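Local coordinates for DNA/pantothenate metabolism flavoprotein (Streptomyces sparsogenes DSM 40356, PDB 7CFU), which is an FMN-dependent cysteine decarboxylase, a flavoprotein that probably removes the carboxyl group from a cysteine residue during biosynthesis in Streptomyces, at residues R153-D156 with Q157-D161. Numbering follows the deposited sequence.
Sequences RNVD and QLRED
The last two turns of the amphipathic helix 149-160 bring Val155 beneath the guanidinium of Arg159, one turn further on. Four successive i to i+4 hydrogen bonds run along the backbone, from Gln157 N to Arg153 O (2.8 Å) through to Glu160 N to Asp156 O (2.9 Å), with N-H...O angles between 155° and 168°. Val155 and Arg159 lie alongside each other and point the same way. Val155 has CG1 anti to the backbone N (chi1 173°), beside the carbonyl carbon, and this methyl covers one face of the guanidinium near the rim, 3.5 Å from Arg159 NH1. The arginine reaches that position as an extended chain from CG to NE, its CG passing 3.6 Å from Val155 O. Its NH2 forms a salt bridge with Glu167, whereas Asp156 OD1 stays 4.6 Å from Arg159 NH1, beyond a salt bridge, where it may still help to stabilise the positive charge. Replacing Arg159 with alanine would probably leave Glu167 without this positive mate and remove the cover from one side of Val155 CG1. On the buried flank, Leu158 rests its CG 3.4 Å from Asn154 O. Side chains of the helix and of Asp161 just after it also meet other copies of the protein: Arg153 forms a salt bridge with Asp161 of a second subunit, Asn154 ND2 donates a hydrogen bond to His117 O of that subunit, and Asp161 OD2 forms a salt bridge with Arg153 of a third subunit. Within the chain, Asn154 and Leu158 pack on helix 109-117, while Val155, Leu158 and Arg159 all touch Ile165 of strand 164-165, outermost in this chain of the flavodoxin-like parallel sheet, order 2-1-3-4-5.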
loop_
_atom_site.group_PDB
_atom_site.type_symbol
_atom_site.label_atom_id
_atom_site.label_comp_id
_atom_site.label_asym_id
_atom_site.label_seq_id
_atom_site.Cartn_x
_atom_site.Cartn_y
_atom_site.Cartn_z
ATOM N N ARG A 153 -25.068 30.162 -20.737
ATOM C CA ARG A 153 -26.326 29.418 -20.631
ATOM C C ARG A 153 -26.549 28.915 -19.210
ATOM O O ARG A 153 -27.655 29.030 -18.662
ATOM C CB ARG A 153 -26.334 28.240 -21.607
ATOM C CG ARG A 153 -26.570 28.626 -23.062
ATOM C CD ARG A 153 -26.907 27.423 -23.913
ATOM N NE ARG A 153 -25.796 26.482 -24.050
ATOM C CZ ARG A 153 -24.827 26.584 -24.961
ATOM N NH1 ARG A 153 -24.812 27.593 -25.825
ATOM N NH2 ARG A 153 -23.867 25.670 -25.015
ATOM N N ASN A 154 -25.495 28.404 -18.574
ATOM C CA ASN A 154 -25.651 27.873 -17.226
ATOM C C ASN A 154 -25.973 28.983 -16.238
ATOM O O ASN A 154 -26.857 28.820 -15.387
ATOM C CB ASN A 154 -24.386 27.121 -16.808
ATOM C CG ASN A 154 -24.118 25.914 -17.682
ATOM O OD1 ASN A 154 -25.052 25.304 -18.219
ATOM N ND2 ASN A 154 -22.843 25.567 -17.843
ATOM N N VAL A 155 -25.291 30.128 -16.357
ATOM C CA VAL A 155 -25.619 31.281 -15.520
ATOM C C VAL A 155 -27.090 31.661 -15.676
ATOM O O VAL A 155 -27.812 31.821 -14.688
ATOM C CB VAL A 155 -24.696 32.467 -15.849
ATOM C CG1 VAL A 155 -25.156 33.704 -15.098
ATOM C CG2 VAL A 155 -23.243 32.128 -15.501
ATOM N N ASP A 156 -27.560 31.801 -16.923
ATOM C CA ASP A 156 -28.952 32.179 -17.149
ATOM C C ASP A 156 -29.894 31.144 -16.558
ATOM O O ASP A 156 -30.874 31.488 -15.882
ATOM C CB ASP A 156 -29.237 32.335 -18.645
ATOM C CG ASP A 156 -28.431 33.455 -19.288
ATOM O OD1 ASP A 156 -27.976 34.371 -18.566
ATOM O OD2 ASP A 156 -28.252 33.410 -20.526
ATOM N N GLN A 157 -29.609 29.864 -16.802
ATOM C CA GLN A 157 -30.486 28.810 -16.311
ATOM C C GLN A 157 -30.598 28.850 -14.795
ATOM O O GLN A 157 -31.683 28.636 -14.241
ATOM C CB GLN A 157 -29.973 27.448 -16.758
ATOM C CG GLN A 157 -30.823 26.302 -16.257
ATOM C CD GLN A 157 -32.235 26.345 -16.831
ATOM O OE1 GLN A 157 -32.469 25.867 -17.935
ATOM N NE2 GLN A 157 -33.174 26.921 -16.084
ATOM N N LEU A 158 -29.487 29.127 -14.107
ATOM C CA LEU A 158 -29.514 29.172 -12.647
ATOM C C LEU A 158 -30.318 30.362 -12.140
ATOM O O LEU A 158 -31.023 30.256 -11.132
ATOM C CB LEU A 158 -28.091 29.217 -12.092
ATOM C CG LEU A 158 -27.300 27.914 -12.165
ATOM C CD1 LEU A 158 -25.815 28.174 -11.945
ATOM C CD2 LEU A 158 -27.844 26.947 -11.125
ATOM N N ARG A 159 -30.202 31.512 -12.811
ATOM C CA ARG A 159 -31.004 32.671 -12.433
ATOM C C ARG A 159 -32.491 32.401 -12.635
ATOM O O ARG A 159 -33.314 32.758 -11.785
ATOM C CB ARG A 159 -30.552 33.900 -13.220
ATOM C CG ARG A 159 -29.234 34.465 -12.721
ATOM C CD ARG A 159 -28.762 35.626 -13.568
ATOM N NE ARG A 159 -27.636 36.314 -12.941
ATOM C CZ ARG A 159 -26.645 36.880 -13.618
ATOM N NH1 ARG A 159 -26.643 36.840 -14.945
ATOM N NH2 ARG A 159 -25.662 37.484 -12.973
ATOM N N GLU A 160 -32.853 31.770 -13.753
ATOM C CA GLU A 160 -34.250 31.406 -13.970
ATOM C C GLU A 160 -34.734 30.412 -12.924
ATOM O O GLU A 160 -35.918 30.416 -12.558
ATOM C CB GLU A 160 -34.424 30.856 -15.388
ATOM C CG GLU A 160 -34.127 31.916 -16.462
ATOM C CD GLU A 160 -34.259 31.404 -17.891
ATOM O OE1 GLU A 160 -34.686 30.246 -18.080
ATOM O OE2 GLU A 160 -33.938 32.168 -18.830
ATOM N N ASP A 161 -33.835 29.581 -12.403
ATOM C CA ASP A 161 -34.204 28.629 -11.366
ATOM C C ASP A 161 -34.262 29.251 -9.980
ATOM O O ASP A 161 -34.591 28.548 -9.020
ATOM C CB ASP A 161 -33.231 27.448 -11.377
ATOM C CG ASP A 161 -33.403 26.568 -12.599
ATOM O OD1 ASP A 161 -34.425 26.734 -13.305
ATOM O OD2 ASP A 161 -32.512 25.727 -12.865
#